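Local coordinates for enterobactin biosynthesis protein YbdZ (Escherichia coli, PDB 5JA1) that takes part in enterobactin biosynthesis by supporting the synthetase EntF, whose non-ribosomal peptide assembly depends on it for amino acid adenylation, at residues Tyr17-Ala22 and Val34-Trp39. Residues are numbered along the deposited sequence; the frame is centred on the assembly and turned at random.
Sequences YILRNA and VLPAGW
Asn-21 lies against one face of the Trp-39 indole, the two side chains running alongside each other in the same direction. CB of Asn-21 makes a CH-pi contact with the six-membered ring, 3.8 Å from CB to its centroid and almost on the ring normal. A chi1 of 56° tucks CG in between N and C of its own backbone, which carries the amide over the outer part of the ring, its plane tilted 33° from the indole. ND2 thus comes to 3.3 Å from CH2 of Trp-39, while OD1 accepts a hydrogen bond from the backbone N of Gln-25, holding the amide in place. Backbone of strand 16-20 borders the same indole: the carbonyl carbon of Leu-19 meets its edge, in the ring plane. The buried side chain of Leu-19 fills the middle of the contact, its CB 3.8 Å from CB of Trp-39 and its CD1 meeting CD of Pro-36 tip to tip at 3.7 Å.

Toward Tyr-17 the packing thins out. Here the exposed Leu-35 runs roughly perpendicular to the partly exposed tyrosine and lays a single methyl, CD2, over one ring face, 4.0 Å from the ring centroid. That methyl is 4.3 Å from CD2 of Leu-19.

No hydrogen bond joins the two segments. A type II turn from Pro-36 to Trp-39, with Gly-38 at positive phi, ends the loop, and Pro-36, Ala-37 and Trp-39 also pack on apolar side chains of the partner protein's chain. The loop lies over the sheet face carrying Tyr-17 and Leu-19, while helix 48-58 packs against Ile-18 on the opposite face, the sheet-and-helix arrangement of the MbtH-like fold.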
ATOM      1  N   TYR B  17     -25.179  -9.191  17.648  1.00 23.22           N
ATOM      2  CA  TYR B  17     -25.665  -8.360  18.736  1.00 23.66           C
ATOM      3  C   TYR B  17     -25.483  -6.888  18.382  1.00 30.40           C
ATOM      4  O   TYR B  17     -24.732  -6.525  17.472  1.00 21.73           O
ATOM      5  CB  TYR B  17     -24.908  -8.644  20.035  1.00 32.23           C
ATOM      6  CG  TYR B  17     -25.021 -10.046  20.587  1.00 33.77           C
ATOM      7  CD1 TYR B  17     -26.026 -10.379  21.487  1.00 36.30           C
ATOM      8  CD2 TYR B  17     -24.098 -11.025  20.244  1.00 32.50           C
ATOM      9  CE1 TYR B  17     -26.123 -11.654  22.009  1.00 43.86           C
ATOM     10  CE2 TYR B  17     -24.187 -12.304  20.762  1.00 40.53           C
ATOM     11  CZ  TYR B  17     -25.201 -12.614  21.643  1.00 48.60           C
ATOM     12  OH  TYR B  17     -25.291 -13.886  22.158  1.00 55.68           O
ATOM     13  N   ILE B  18     -26.172  -6.030  19.125  1.00 23.62           N
ATOM     14  CA  ILE B  18     -25.928  -4.593  19.096  1.00 30.96           C
ATOM     15  C   ILE B  18     -25.619  -4.160  20.519  1.00 23.04           C
ATOM     16  O   ILE B  18     -26.478  -4.256  21.405  1.00 24.57           O
ATOM     17  CB  ILE B  18     -27.114  -3.809  18.517  1.00 27.58           C
ATOM     18  CG1 ILE B  18     -27.422  -4.295  17.099  1.00 24.34           C
ATOM     19  CG2 ILE B  18     -26.805  -2.319  18.508  1.00 23.53           C
ATOM     20  CD1 ILE B  18     -28.441  -3.453  16.364  1.00 40.97           C
ATOM     21  N   LEU B  19     -24.391  -3.704  20.741  1.00 21.67           N
ATOM     22  CA  LEU B  19     -23.896  -3.361  22.064  1.00 24.97           C
ATOM     23  C   LEU B  19     -23.789  -1.848  22.216  1.00 27.86           C
ATOM     24  O   LEU B  19     -23.801  -1.099  21.235  1.00 31.35           O
ATOM     25  CB  LEU B  19     -22.534  -4.014  22.318  1.00 21.93           C
ATOM     26  CG  LEU B  19     -22.410  -5.497  21.950  1.00 20.64           C
ATOM     27  CD1 LEU B  19     -21.036  -6.020  22.328  1.00 19.81           C
ATOM     28  CD2 LEU B  19     -23.504  -6.327  22.607  1.00 22.26           C
ATOM     29  N   ARG B  20     -23.680  -1.406  23.467  1.00 26.23           N
ATOM     30  CA  ARG B  20     -23.629   0.017  23.776  1.00 31.69           C
ATOM     31  C   ARG B  20     -22.761   0.235  25.005  1.00 31.55           C
ATOM     32  O   ARG B  20     -22.913  -0.474  26.004  1.00 41.28           O
ATOM     33  CB  ARG B  20     -25.034   0.580  24.014  1.00 36.12           C
ATOM     34  CG  ARG B  20     -25.063   2.051  24.386  1.00 34.28           C
ATOM     35  CD  ARG B  20     -26.461   2.486  24.794  1.00 44.72           C
ATOM     36  NE  ARG B  20     -26.531   3.919  25.064  1.00 52.75           N
ATOM     37  CZ  ARG B  20     -26.257   4.474  26.240  1.00 55.71           C
ATOM     38  NH1 ARG B  20     -25.892   3.716  27.266  1.00 59.26           N
ATOM     39  NH2 ARG B  20     -26.347   5.788  26.392  1.00 54.57           N
ATOM     40  N   ASN B  21     -21.864   1.214  24.932  1.00 21.77           N
ATOM     41  CA  ASN B  21     -20.967   1.529  26.031  1.00 26.02           C
ATOM     42  C   ASN B  21     -21.535   2.685  26.854  1.00 34.90           C
ATOM     43  O   ASN B  21     -22.673   3.122  26.657  1.00 40.84           O
ATOM     44  CB  ASN B  21     -19.565   1.837  25.496  1.00 29.38           C
ATOM     45  CG  ASN B  21     -19.554   2.954  24.463  1.00 34.53           C
ATOM     46  OD1 ASN B  21     -20.481   3.759  24.381  1.00 41.27           O
ATOM     47  ND2 ASN B  21     -18.493   3.005  23.667  1.00 38.41           N
ATOM     48  N   ALA B  22     -20.730   3.193  27.790  1.00 36.70           N
ATOM     49  CA  ALA B  22     -21.184   4.289  28.642  1.00 38.33           C
ATOM     50  C   ALA B  22     -21.306   5.594  27.868  1.00 42.59           C
ATOM     51  O   ALA B  22     -22.133   6.445  28.218  1.00 48.82           O
ATOM     52  CB  ALA B  22     -20.233   4.462  29.827  1.00 34.93           C
ATOM     53  N   VAL B  34     -17.281 -14.392  21.977  1.00 36.96           N
ATOM     54  CA  VAL B  34     -17.507 -14.069  23.378  1.00 33.92           C
ATOM     55  C   VAL B  34     -17.689 -12.565  23.543  1.00 35.15           C
ATOM     56  O   VAL B  34     -16.910 -11.772  23.005  1.00 32.52           O
ATOM     57  CB  VAL B  34     -16.343 -14.565  24.234  1.00 21.93           C
ATOM     58  N   LEU B  35     -18.720 -12.178  24.289  1.00 32.12           N
ATOM     59  CA  LEU B  35     -19.076 -10.770  24.398  1.00 36.49           C
ATOM     60  C   LEU B  35     -17.962  -9.985  25.088  1.00 29.76           C
ATOM     61  O   LEU B  35     -17.340 -10.483  26.032  1.00 28.53           O
ATOM     62  CB  LEU B  35     -20.383 -10.602  25.170  1.00 40.73           C
ATOM     63  CG  LEU B  35     -21.659 -11.014  24.437  1.00 35.52           C
ATOM     64  CD1 LEU B  35     -22.866 -10.814  25.334  1.00 36.81           C
ATOM     65  CD2 LEU B  35     -21.814 -10.232  23.142  1.00 28.67           C
ATOM     66  N   PRO B  36     -17.685  -8.764  24.637  1.00 27.31           N
ATOM     67  CA  PRO B  36     -16.617  -7.970  25.247  1.00 25.78           C
ATOM     68  C   PRO B  36     -17.094  -7.229  26.485  1.00 26.71           C
ATOM     69  O   PRO B  36     -18.271  -6.884  26.624  1.00 29.00           O
ATOM     70  CB  PRO B  36     -16.238  -6.989  24.132  1.00 25.69           C
ATOM     71  CG  PRO B  36     -17.515  -6.790  23.382  1.00 28.65           C
ATOM     72  CD  PRO B  36     -18.257  -8.106  23.448  1.00 27.41           C
ATOM     73  N   ALA B  37     -16.150  -6.980  27.388  1.00 22.77           N
ATOM     74  CA  ALA B  37     -16.456  -6.304  28.639  1.00 23.77           C
ATOM     75  C   ALA B  37     -16.570  -4.798  28.428  1.00 21.77           C
ATOM     76  O   ALA B  37     -15.909  -4.218  27.561  1.00 32.90           O
ATOM     77  CB  ALA B  37     -15.385  -6.605  29.689  1.00 23.04           C
ATOM     78  N   GLY B  38     -17.420  -4.170  29.236  1.00 22.95           N
ATOM     79  CA  GLY B  38     -17.676  -2.750  29.139  1.00 32.86           C
ATOM     80  C   GLY B  38     -18.800  -2.364  28.204  1.00 38.86           C
ATOM     81  O   GLY B  38     -19.021  -1.164  27.990  1.00 34.19           O
ATOM     82  N   TRP B  39     -19.515  -3.336  27.642  1.00 38.98           N
ATOM     83  CA  TRP B  39     -20.595  -3.076  26.702  1.00 28.75           C
ATOM     84  C   TRP B  39     -21.850  -3.807  27.155  1.00 34.83           C
ATOM     85  O   TRP B  39     -21.780  -4.946  27.629  1.00 30.78           O
ATOM     86  CB  TRP B  39     -20.214  -3.516  25.283  1.00 20.75           C
ATOM     87  CG  TRP B  39     -19.056  -2.759  24.719  1.00 22.75           C
ATOM     88  CD1 TRP B  39     -17.741  -2.912  25.047  1.00 30.36           C
ATOM     89  CD2 TRP B  39     -19.105  -1.731  23.726  1.00 25.67           C
ATOM     90  NE1 TRP B  39     -16.969  -2.037  24.321  1.00 32.11           N
ATOM     91  CE2 TRP B  39     -17.783  -1.300  23.502  1.00 23.59           C
ATOM     92  CE3 TRP B  39     -20.141  -1.130  23.004  1.00 30.18           C
ATOM     93  CZ2 TRP B  39     -17.469  -0.300  22.585  1.00 25.02           C
ATOM     94  CZ3 TRP B  39     -19.828  -0.137  22.096  1.00 21.87           C
ATOM     95  CH2 TRP B  39     -18.504   0.269  21.894  1.00 17.49           C
TER